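Local coordinates for transcriptional regulator (PDB 4YV9), which acts as a receptor for SHP peptide pheromones in streptococcal quorum sensing and probably regulates transcription by binding DNA, at residues I155-N158 against T159-L163; E97-A100 against H101-Y104; Y233-K237 against Q238-S242; D260-Y263 against Y264-E268. One frame throughout, in Å; residues are numbered along the deposited sequence.

Overall arrangement
All four contacts are local and lie within the all-helical C-terminal region of Rgg2, which belongs to the TPR-like clan. Along the chain they come in the order 2, 1, 3, 4. Contact 2 is the turn joining helices 89-98 and 103-113, contact 1 the start of helix 157-169, contact 3 the end of helix 221-236, and contact 4 the first turns of helix 260-273. Contacts 2 and 3 are farthest apart, with centres about 45 Å from each other; contacts 3 and 4 are closest, at about 20 Å. None touches another. Contacts 1 to 3 lie at helix ends of an array consistent with a TPR-like repeat domain; contact 4, in the last helix, also reaches the bound peptide and the second subunit.

Contact 1: residues I155-N158 against T159-L163; sequences INYN and TLFLL
The carbonyl oxygen of Asn156 is shared by two amides of the opening helical turn. Leu160 N gives the stronger bond, 2.9 Å to Asn156 O and nearly straight at 166°, coming in almost along the C=O axis; Thr159 N adds a weak, strongly bent one. Asn156 is the N-cap of helix 157-169, and the regular pattern follows at once, with Phe161 N bonding to Tyr157 O at 2.8 Å and Leu162 N to Asn158 O at 3.1 Å. In the last of these the donor stands above the carbonyl plane.

Ile155, just before the cap, folds its side chain back onto the helix in a hydrophobic staple. With chi1 -52° placing CG1 beside the backbone N and CG2 anti to it, the CG2 branch comes within 4.0 Å of Leu160 CB and also meets the methyl of Thr159, while Ile155 CD1 reaches Leu163 CD1 at 4.1 Å. Leu148 of helix 142-151 packs against Ile155, Leu160 and Leu163 together, joining the staple to the neighbouring helix.

On another flank, Tyr157 and Phe161 run side by side in the same direction. Phe161 CB sits 4.1 Å above one face of the Tyr157 ring, toward its rim, and both rings stack further out, Tyr157 on Tyr200 and Phe161 on His203. The tyrosine hydroxyl is hydrogen-bonded to Ser195 and His203. The helix start is therefore fixed by backbone bonds at the cap and by apolar packing behind it, while the Tyr157 hydroxyl finds its partners in residues beyond this turn.

Contact 2: residues E97-A100 against H101-Y104; sequences EDYA and HKDY
A chi1 of 59° sets the imidazole of His101 between its own backbone N and carbonyl carbon, and from there the ring reaches back to the carbonyl of Asp98. CE1 leads: it lies 3.3 Å from Asp98 O, which sits at the edge of the imidazole near its plane. The polarised C-H at this position may be weakly attracted to the oxygen. In Lys102, CG lies beside the backbone N, anti to the carbonyl carbon (chi1 -50°), and the chain then bends twice. Its CG stands 3.5 Å above one face of the His101 ring, offset toward the rim, and approaches the Tyr99 ring obliquely, 4.3 Å from Tyr99 CD2.

The backbone beneath these side chains is a type I beta turn from Tyr99 to Lys102, closed by Lys102 N bonding to Tyr99 O at 2.9 Å and 157°. The donor comes from well above the carbonyl plane. This turn is the joint between helices 89-98 and 103-113. Near the end of the first helix the bonding is weak, with Ala100 N 3.3 Å from Glu97 O; the second starts directly after the turn, with Lys102 as the N-cap.

At the cap itself, Lys102 O accepts a hydrogen bond from the Ser106 hydroxyl, and next to it the carboxylate of Asp103 makes a salt bridge with Arg129. Tyr104 stacks on Tyr133 and touches Tyr143 and Leu147, whereas Ala100, His101 and Lys102 lie on the exposed surface.

Contact 3: residues Y233-K237 against Q238-S242; sequences YYKLK and QGQVS
Lys235 O and Leu236 O, two of the last carbonyls of helix 221-236, find their donors in the chain that turns back over the helix end. Gln240 N bonds to Lys235 O at 3.1 Å (159°), and Gly239 N bonds to Leu236 O at 2.9 Å (150°). Both donors stand well above the carbonyl planes. Together they form a Schellman motif with Gly239 as its C-prime residue, where the positive phi reverses the winding of the backbone. Gln238 N also points at Lys235 O, though its position in the model is less certain. Just before the motif, the ordinary helical bond from Lys237 N to Tyr233 O (3.0 Å) is still in place.

The side chains follow the same fold-back. Gln240 lays its chain obliquely across the aliphatic part of Lys235, with Gln240 CB 4.1 Å from Lys235 CB and Gln240 NE2 3.8 Å from Lys235 CD. Lys235 is extended beyond CG, which carries its ammonium group past this packing to a salt bridge with Asp246 in the next helix. Elsewhere on the turn the amide end of Gln238 hangs over one face of the Tyr234 ring, its plane nearly perpendicular to the ring at 82°; Phe201 touches both residues.

Two further polar ends are satisfied by the helix 179-197 region: Lys237 NZ bonds to Ile196 O and Tyr233 OH to Asp197. The termination thus satisfies helix-end carbonyls within the turn itself, while the two lysines carry their ammonium groups to partners outside it, linking this helix end to helices 242-256 and 179-197.

Contact 4: residues D260-Y263 against Y264-E268; sequences DALY and YSYKE
Leu262 and Tyr266, one turn apart, form the close-packed side of this stretch. They lie side by side and point the same way, with Leu262 CD2 3.8 Å from Tyr266 CE1. The tyrosine ring is set by chi1 -82°, which keeps CG beside the backbone N and brings the ring's edge up to the preceding turn: Leu262 O lies in the ring plane, 3.4 Å from Tyr266 CD1. The same oxygen accepts Tyr266 N at 2.9 Å and 172°. Around the pair, Tyr266 meets Tyr229 edge-to-face and packs by Phe254.

These residues belong to the first turns of helix 260-273, the last helix of the modelled chain, which lies against helices 221-236 and 242-256 of the TPR-like array. Leu262 also touches Phe221 of the second subunit and, with Ser265, a modified side chain of the bound peptide, so this face borders both the dimer partner and the ligand. Ser265 N bonds to Ala261 O at 2.9 Å.

Packing is slacker between Tyr263 and Lys267. Their side chains cross at a slant, with Lys267 CD 4.1 Å from Tyr263 CZ, and the extended lysine carries its ammonium group close to the like charge of Arg271, which also has Glu268 as a salt-bridge partner. Tyr263 still has Leu251 and Phe254 against it. On the solvent side, Asp260 and Tyr264 are exposed and joined mainly through the backbone, Tyr264 N bonding to Asp260 O at 2.8 Å.

Contact 1: residues I155-N158 against T159-L163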
loop_
_atom_site.group_PDB
_atom_site.type_symbol
_atom_site.label_atom_id
_atom_site.label_comp_id
_atom_site.label_asym_id
_atom_site.label_seq_id
_atom_site.Cartn_x
_atom_site.Cartn_y
_atom_site.Cartn_z
ATOM N N ILE B 155 4.269 -4.574 -26.975
ATOM C CA ILE B 155 3.706 -3.312 -27.452
ATOM C C ILE B 155 4.790 -2.447 -28.108
ATOM O O ILE B 155 5.880 -2.292 -27.551
ATOM C CB ILE B 155 3.040 -2.537 -26.288
ATOM C CG1 ILE B 155 2.051 -3.451 -25.562
ATOM C CG2 ILE B 155 2.375 -1.260 -26.799
ATOM C CD1 ILE B 155 1.470 -2.902 -24.256
ATOM N N ASN B 156 4.514 -1.895 -29.290
ATOM C CA ASN B 156 5.524 -1.077 -29.955
ATOM C C ASN B 156 5.816 0.131 -29.081
ATOM O O ASN B 156 4.921 0.612 -28.373
ATOM C CB ASN B 156 5.078 -0.663 -31.364
ATOM C CG ASN B 156 3.878 0.262 -31.354
ATOM O OD1 ASN B 156 2.746 -0.175 -31.137
ATOM N ND2 ASN B 156 4.116 1.547 -31.605
ATOM N N TYR B 157 7.066 0.595 -29.091
ATOM C CA TYR B 157 7.503 1.596 -28.118
ATOM C C TYR B 157 6.604 2.833 -28.074
ATOM O O TYR B 157 6.290 3.344 -26.995
ATOM C CB TYR B 157 8.943 2.057 -28.385
ATOM C CG TYR B 157 9.250 3.324 -27.614
ATOM C CD1 TYR B 157 9.492 3.279 -26.244
ATOM C CD2 TYR B 157 9.240 4.568 -28.239
ATOM C CE1 TYR B 157 9.743 4.431 -25.523
ATOM C CE2 TYR B 157 9.489 5.727 -27.524
ATOM C CZ TYR B 157 9.737 5.651 -26.165
ATOM O OH TYR B 157 9.984 6.796 -25.445
ATOM N N ASN B 158 6.207 3.336 -29.236
ATOM C CA ASN B 158 5.428 4.564 -29.242
ATOM C C ASN B 158 4.038 4.378 -28.660
ATOM O O ASN B 158 3.505 5.296 -28.042
ATOM C CB ASN B 158 5.333 5.149 -30.648
ATOM C CG ASN B 158 6.262 6.333 -30.840
ATOM O OD1 ASN B 158 6.010 7.423 -30.317
ATOM N ND2 ASN B 158 7.345 6.126 -31.582
ATOM N N THR B 159 3.449 3.201 -28.848
ATOM C CA THR B 159 2.147 2.923 -28.264
ATOM C C THR B 159 2.315 2.735 -26.764
ATOM O O THR B 159 1.484 3.189 -25.972
ATOM C CB THR B 159 1.486 1.678 -28.886
ATOM O OG1 THR B 159 1.231 1.920 -30.274
ATOM C CG2 THR B 159 0.170 1.345 -28.180
ATOM N N LEU B 160 3.404 2.077 -26.381
ATOM C CA LEU B 160 3.725 1.882 -24.971
ATOM C C LEU B 160 3.878 3.226 -24.273
ATOM O O LEU B 160 3.338 3.437 -23.187
ATOM C CB LEU B 160 5.008 1.060 -24.819
ATOM C CG LEU B 160 5.502 0.773 -23.398
ATOM C CD1 LEU B 160 4.459 0.034 -22.601
ATOM C CD2 LEU B 160 6.794 -0.032 -23.443
ATOM N N PHE B 161 4.607 4.142 -24.907
ATOM C CA PHE B 161 4.804 5.470 -24.328
ATOM C C PHE B 161 3.480 6.213 -24.164
ATOM O O PHE B 161 3.234 6.840 -23.134
ATOM C CB PHE B 161 5.754 6.303 -25.179
ATOM C CG PHE B 161 5.874 7.728 -24.721
ATOM C CD1 PHE B 161 6.526 8.035 -23.537
ATOM C CD2 PHE B 161 5.324 8.758 -25.466
ATOM C CE1 PHE B 161 6.628 9.345 -23.103
ATOM C CE2 PHE B 161 5.429 10.069 -25.043
ATOM C CZ PHE B 161 6.081 10.365 -23.860
ATOM N N LEU B 162 2.639 6.145 -25.190
ATOM C CA LEU B 162 1.342 6.810 -25.166
ATOM C C LEU B 162 0.418 6.181 -24.123
ATOM O O LEU B 162 -0.342 6.884 -23.459
ATOM C CB LEU B 162 0.691 6.770 -26.551
ATOM C CG LEU B 162 1.371 7.638 -27.609
ATOM C CD1 LEU B 162 0.618 7.590 -28.936
ATOM C CD2 LEU B 162 1.517 9.071 -27.106
ATOM N N LEU B 163 0.504 4.862 -23.975
ATOM C CA LEU B 163 -0.277 4.148 -22.973
ATOM C C LEU B 163 0.185 4.521 -21.578
ATOM O O LEU B 163 -0.626 4.643 -20.659
ATOM C CB LEU B 163 -0.177 2.632 -23.168
ATOM C CG LEU B 163 -1.043 2.034 -24.279
ATOM C CD1 LEU B 163 -0.731 0.544 -24.478
ATOM C CD2 LEU B 163 -2.525 2.250 -23.976
#

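Contact 2: residues E97-A100 against H101-Y104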
loop_
_atom_site.group_PDB
_atom_site.type_symbol
_atom_site.label_atom_id
_atom_site.label_comp_id
_atom_site.label_asym_id
_atom_site.label_seq_id
_atom_site.Cartn_x
_atom_site.Cartn_y
_atom_site.Cartn_z
ATOM N N GLU B 97 -5.037 -22.711 -21.805
ATOM C CA GLU B 97 -6.234 -23.282 -22.430
ATOM C C GLU B 97 -7.447 -23.006 -21.551
ATOM O O GLU B 97 -8.548 -22.764 -22.047
ATOM C CB GLU B 97 -6.095 -24.796 -22.690
ATOM C CG GLU B 97 -7.324 -25.377 -23.407
ATOM C CD GLU B 97 -7.211 -26.860 -23.767
ATOM O OE1 GLU B 97 -6.177 -27.496 -23.459
ATOM O OE2 GLU B 97 -8.176 -27.390 -24.361
ATOM N N ASP B 98 -7.232 -23.033 -20.240
ATOM C CA ASP B 98 -8.292 -22.745 -19.280
ATOM C C ASP B 98 -8.872 -21.337 -19.443
ATOM O O ASP B 98 -10.031 -21.098 -19.103
ATOM C CB ASP B 98 -7.775 -22.931 -17.851
ATOM C CG ASP B 98 -7.877 -24.364 -17.380
ATOM O OD1 ASP B 98 -8.762 -25.084 -17.887
ATOM O OD2 ASP B 98 -7.079 -24.769 -16.508
ATOM N N TYR B 99 -8.072 -20.409 -19.964
ATOM C CA TYR B 99 -8.503 -19.013 -20.051
ATOM C C TYR B 99 -8.723 -18.527 -21.474
ATOM O O TYR B 99 -8.752 -17.325 -21.712
ATOM C CB TYR B 99 -7.487 -18.099 -19.362
ATOM C CG TYR B 99 -7.624 -18.085 -17.855
ATOM C CD1 TYR B 99 -7.023 -19.060 -17.086
ATOM C CD2 TYR B 99 -8.356 -17.092 -17.207
ATOM C CE1 TYR B 99 -7.140 -19.066 -15.716
ATOM C CE2 TYR B 99 -8.481 -17.083 -15.820
ATOM C CZ TYR B 99 -7.867 -18.079 -15.084
ATOM O OH TYR B 99 -7.962 -18.119 -13.715
ATOM N N ALA B 100 -8.899 -19.455 -22.412
ATOM C CA ALA B 100 -8.992 -19.109 -23.828
ATOM C C ALA B 100 -10.189 -18.212 -24.145
ATOM O O ALA B 100 -10.154 -17.441 -25.104
ATOM C CB ALA B 100 -9.045 -20.377 -24.673
ATOM N N HIS B 101 -11.238 -18.305 -23.335
ATOM C CA HIS B 101 -12.447 -17.511 -23.555
ATOM C C HIS B 101 -12.315 -16.088 -23.012
ATOM O O HIS B 101 -13.210 -15.262 -23.191
ATOM C CB HIS B 101 -13.659 -18.205 -22.923
ATOM C CG HIS B 101 -13.530 -18.433 -21.446
ATOM N ND1 HIS B 101 -12.716 -19.411 -20.912
ATOM C CD2 HIS B 101 -14.122 -17.821 -20.395
ATOM C CE1 HIS B 101 -12.805 -19.382 -19.594
ATOM N NE2 HIS B 101 -13.654 -18.429 -19.254
ATOM N N LYS B 102 -11.196 -15.809 -22.351
ATOM C CA LYS B 102 -10.940 -14.489 -21.774
ATOM C C LYS B 102 -9.809 -13.801 -22.535
ATOM O O LYS B 102 -8.644 -14.110 -22.295
ATOM C CB LYS B 102 -10.582 -14.619 -20.293
ATOM C CG LYS B 102 -11.555 -15.461 -19.485
ATOM C CD LYS B 102 -12.885 -14.767 -19.337
ATOM C CE LYS B 102 -13.129 -14.367 -17.891
ATOM N NZ LYS B 102 -14.027 -13.176 -17.773
ATOM N N ASP B 103 -10.143 -12.870 -23.432
ATOM C CA ASP B 103 -9.168 -12.396 -24.420
ATOM C C ASP B 103 -7.966 -11.722 -23.773
ATOM O O ASP B 103 -6.828 -12.103 -24.044
ATOM C CB ASP B 103 -9.811 -11.437 -25.427
ATOM C CG ASP B 103 -8.933 -11.201 -26.658
ATOM O OD1 ASP B 103 -8.428 -12.186 -27.247
ATOM O OD2 ASP B 103 -8.738 -10.029 -27.041
ATOM N N TYR B 104 -8.206 -10.742 -22.907
ATOM C CA TYR B 104 -7.095 -9.990 -22.334
ATOM C C TYR B 104 -6.262 -10.847 -21.389
ATOM O O TYR B 104 -5.036 -10.731 -21.366
ATOM C CB TYR B 104 -7.591 -8.744 -21.601
ATOM C CG TYR B 104 -8.502 -7.886 -22.445
ATOM C CD1 TYR B 104 -8.294 -7.757 -23.809
ATOM C CD2 TYR B 104 -9.593 -7.233 -21.877
ATOM C CE1 TYR B 104 -9.130 -6.994 -24.584
ATOM C CE2 TYR B 104 -10.431 -6.467 -22.644
ATOM C CZ TYR B 104 -10.197 -6.349 -23.994
ATOM O OH TYR B 104 -11.036 -5.589 -24.764
#

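Contact 3: residues Y233-K237 against Q238-S242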
loop_
_atom_site.group_PDB
_atom_site.type_symbol
_atom_site.label_atom_id
_atom_site.label_comp_id
_atom_site.label_asym_id
_atom_site.label_seq_id
_atom_site.Cartn_x
_atom_site.Cartn_y
_atom_site.Cartn_z
ATOM N N TYR B 233 21.672 7.201 -15.399
ATOM C CA TYR B 233 21.927 6.602 -16.708
ATOM C C TYR B 233 21.524 7.565 -17.827
ATOM O O TYR B 233 22.242 7.724 -18.821
ATOM C CB TYR B 233 21.176 5.271 -16.813
ATOM C CG TYR B 233 21.233 4.565 -18.152
ATOM C CD1 TYR B 233 22.432 4.403 -18.836
ATOM C CD2 TYR B 233 20.079 4.023 -18.712
ATOM C CE1 TYR B 233 22.476 3.740 -20.055
ATOM C CE2 TYR B 233 20.113 3.357 -19.921
ATOM C CZ TYR B 233 21.308 3.223 -20.590
ATOM O OH TYR B 233 21.327 2.565 -21.796
ATOM N N TYR B 234 20.384 8.221 -17.647
ATOM C CA TYR B 234 19.946 9.275 -18.556
ATOM C C TYR B 234 20.946 10.425 -18.586
ATOM O O TYR B 234 21.258 10.951 -19.649
ATOM C CB TYR B 234 18.563 9.782 -18.146
ATOM C CG TYR B 234 18.161 11.108 -18.750
ATOM C CD1 TYR B 234 17.624 11.175 -20.025
ATOM C CD2 TYR B 234 18.301 12.287 -18.032
ATOM C CE1 TYR B 234 17.240 12.370 -20.569
ATOM C CE2 TYR B 234 17.917 13.500 -18.569
ATOM C CZ TYR B 234 17.386 13.535 -19.840
ATOM O OH TYR B 234 17.003 14.734 -20.392
ATOM N N LYS B 235 21.440 10.808 -17.411
ATOM C CA LYS B 235 22.418 11.887 -17.296
ATOM C C LYS B 235 23.708 11.525 -18.018
ATOM O O LYS B 235 24.296 12.356 -18.722
ATOM C CB LYS B 235 22.722 12.200 -15.829
ATOM C CG LYS B 235 21.581 12.838 -15.060
ATOM C CD LYS B 235 22.024 13.177 -13.647
ATOM C CE LYS B 235 20.834 13.385 -12.730
ATOM N NZ LYS B 235 21.264 13.726 -11.346
ATOM N N LEU B 236 24.146 10.283 -17.829
ATOM C CA LEU B 236 25.354 9.797 -18.479
ATOM C C LEU B 236 25.224 9.880 -19.993
ATOM O O LEU B 236 26.104 10.414 -20.664
ATOM C CB LEU B 236 25.658 8.357 -18.059
ATOM C CG LEU B 236 26.855 7.728 -18.777
ATOM C CD1 LEU B 236 28.082 8.618 -18.650
ATOM C CD2 LEU B 236 27.146 6.342 -18.230
ATOM N N LYS B 237 24.114 9.381 -20.527
ATOM C CA LYS B 237 23.894 9.380 -21.969
ATOM C C LYS B 237 23.843 10.784 -22.555
ATOM O O LYS B 237 23.677 10.952 -23.762
ATOM C CB LYS B 237 22.607 8.633 -22.312
ATOM C CG LYS B 237 22.828 7.188 -22.721
ATOM C CD LYS B 237 21.896 6.796 -23.857
ATOM C CE LYS B 237 21.985 5.308 -24.165
ATOM N NZ LYS B 237 21.078 4.920 -25.281
ATOM N N GLN B 238 23.991 11.790 -21.699
ATOM C CA GLN B 238 24.097 13.168 -22.149
ATOM C C GLN B 238 25.217 13.920 -21.436
ATOM O O GLN B 238 25.056 15.079 -21.061
ATOM C CB GLN B 238 22.768 13.890 -21.956
ATOM C CG GLN B 238 21.793 13.652 -23.090
ATOM C CD GLN B 238 20.362 13.722 -22.627
ATOM O OE1 GLN B 238 20.059 13.380 -21.487
ATOM N NE2 GLN B 238 19.472 14.172 -23.505
ATOM N N GLY B 239 26.342 13.241 -21.242
ATOM C CA GLY B 239 27.578 13.890 -20.839
ATOM C C GLY B 239 27.614 14.621 -19.509
ATOM O O GLY B 239 28.292 15.640 -19.380
ATOM N N GLN B 240 26.891 14.118 -18.516
ATOM C CA GLN B 240 27.074 14.607 -17.155
ATOM C C GLN B 240 27.821 13.541 -16.362
ATOM O O GLN B 240 27.316 12.431 -16.198
ATOM C CB GLN B 240 25.736 14.934 -16.491
ATOM C CG GLN B 240 24.952 16.046 -17.161
ATOM C CD GLN B 240 23.569 16.223 -16.554
ATOM O OE1 GLN B 240 22.568 16.293 -17.269
ATOM N NE2 GLN B 240 23.508 16.294 -15.228
ATOM N N VAL B 241 29.015 13.873 -15.873
ATOM C CA VAL B 241 29.847 12.890 -15.175
ATOM C C VAL B 241 29.158 12.437 -13.905
ATOM O O VAL B 241 29.414 11.339 -13.403
ATOM C CB VAL B 241 31.256 13.442 -14.811
ATOM C CG1 VAL B 241 31.255 14.125 -13.433
ATOM C CG2 VAL B 241 32.284 12.330 -14.845
ATOM N N SER B 242 28.272 13.286 -13.395
ATOM C CA SER B 242 27.602 13.011 -12.141
ATOM C C SER B 242 26.732 11.767 -12.266
ATOM O O SER B 242 26.474 11.088 -11.272
ATOM C CB SER B 242 26.768 14.213 -11.709
ATOM O OG SER B 242 25.888 14.612 -12.745
#

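Contact 4: residues D260-Y263 against Y264-E268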
loop_
_atom_site.group_PDB
_atom_site.type_symbol
_atom_site.label_atom_id
_atom_site.label_comp_id
_atom_site.label_asym_id
_atom_site.label_seq_id
_atom_site.Cartn_x
_atom_site.Cartn_y
_atom_site.Cartn_z
ATOM N N ASP B 260 21.169 -8.613 -2.717
ATOM C CA ASP B 260 22.232 -9.145 -3.562
ATOM C C ASP B 260 21.834 -9.279 -5.035
ATOM O O ASP B 260 22.613 -8.942 -5.923
ATOM C CB ASP B 260 22.688 -10.513 -3.032
ATOM C CG ASP B 260 22.843 -10.540 -1.518
ATOM O OD1 ASP B 260 23.733 -9.826 -0.994
ATOM O OD2 ASP B 260 22.081 -11.295 -0.862
ATOM N N ALA B 261 20.629 -9.779 -5.295
ATOM C CA ALA B 261 20.199 -10.020 -6.671
ATOM C C ALA B 261 20.089 -8.708 -7.441
ATOM O O ALA B 261 20.516 -8.607 -8.594
ATOM C CB ALA B 261 18.865 -10.772 -6.695
ATOM N N LEU B 262 19.515 -7.701 -6.797
ATOM C CA LEU B 262 19.415 -6.382 -7.400
ATOM C C LEU B 262 20.797 -5.782 -7.593
ATOM O O LEU B 262 21.089 -5.208 -8.640
ATOM C CB LEU B 262 18.543 -5.458 -6.534
ATOM C CG LEU B 262 17.047 -5.690 -6.738
ATOM C CD1 LEU B 262 16.203 -5.019 -5.650
ATOM C CD2 LEU B 262 16.652 -5.168 -8.111
ATOM N N TYR B 263 21.646 -5.922 -6.577
ATOM C CA TYR B 263 23.017 -5.430 -6.662
ATOM C C TYR B 263 23.716 -6.034 -7.861
ATOM O O TYR B 263 24.286 -5.310 -8.675
ATOM C CB TYR B 263 23.795 -5.738 -5.377
ATOM C CG TYR B 263 25.231 -5.247 -5.402
ATOM C CD1 TYR B 263 25.521 -3.911 -5.620
ATOM C CD2 TYR B 263 26.290 -6.122 -5.185
ATOM C CE1 TYR B 263 26.827 -3.454 -5.642
ATOM C CE2 TYR B 263 27.612 -5.675 -5.210
ATOM C CZ TYR B 263 27.869 -4.334 -5.436
ATOM O OH TYR B 263 29.164 -3.863 -5.460
ATOM N N TYR B 264 23.650 -7.363 -7.977
ATOM C CA TYR B 264 24.298 -8.069 -9.075
ATOM C C TYR B 264 23.760 -7.613 -10.422
ATOM O O TYR B 264 24.516 -7.406 -11.376
ATOM C CB TYR B 264 24.113 -9.591 -8.950
ATOM C CG TYR B 264 24.464 -10.310 -10.240
ATOM C CD1 TYR B 264 25.777 -10.647 -10.534
ATOM C CD2 TYR B 264 23.482 -10.628 -11.174
ATOM C CE1 TYR B 264 26.102 -11.290 -11.721
ATOM C CE2 TYR B 264 23.787 -11.250 -12.346
ATOM C CZ TYR B 264 25.100 -11.579 -12.622
ATOM O OH TYR B 264 25.399 -12.209 -13.794
ATOM N N SER B 265 22.443 -7.476 -10.496
ATOM C CA SER B 265 21.780 -7.207 -11.759
ATOM C C SER B 265 22.082 -5.790 -12.255
ATOM O O SER B 265 22.368 -5.589 -13.437
ATOM C CB SER B 265 20.275 -7.427 -11.611
ATOM O OG SER B 265 19.636 -7.396 -12.872
ATOM N N TYR B 266 22.040 -4.807 -11.359
ATOM C CA TYR B 266 22.363 -3.444 -11.770
ATOM C C TYR B 266 23.867 -3.239 -11.990
ATOM O O TYR B 266 24.270 -2.454 -12.850
ATOM C CB TYR B 266 21.812 -2.441 -10.752
ATOM C CG TYR B 266 20.351 -2.163 -11.000
ATOM C CD1 TYR B 266 19.370 -2.976 -10.459
ATOM C CD2 TYR B 266 19.956 -1.118 -11.826
ATOM C CE1 TYR B 266 18.037 -2.745 -10.705
ATOM C CE2 TYR B 266 18.632 -0.880 -12.079
ATOM C CZ TYR B 266 17.674 -1.694 -11.516
ATOM O OH TYR B 266 16.346 -1.453 -11.774
ATOM N N LYS B 267 24.697 -3.964 -11.246
ATOM C CA LYS B 267 26.142 -3.840 -11.405
ATOM C C LYS B 267 26.558 -4.411 -12.757
ATOM O O LYS B 267 27.524 -3.955 -13.376
ATOM C CB LYS B 267 26.860 -4.548 -10.257
ATOM C CG LYS B 267 28.384 -4.484 -10.282
ATOM C CD LYS B 267 28.925 -5.432 -9.219
ATOM C CE LYS B 267 30.431 -5.364 -9.067
ATOM N NZ LYS B 267 30.942 -6.562 -8.320
ATOM N N GLU B 268 25.807 -5.403 -13.223
ATOM C CA GLU B 268 26.005 -5.970 -14.555
ATOM C C GLU B 268 25.689 -4.937 -15.644
ATOM O O GLU B 268 26.427 -4.810 -16.622
ATOM C CB GLU B 268 25.132 -7.215 -14.727
ATOM C CG GLU B 268 25.405 -8.027 -15.975
ATOM C CD GLU B 268 26.636 -8.895 -15.839
ATOM O OE1 GLU B 268 27.076 -9.119 -14.693
ATOM O OE2 GLU B 268 27.165 -9.353 -16.875
#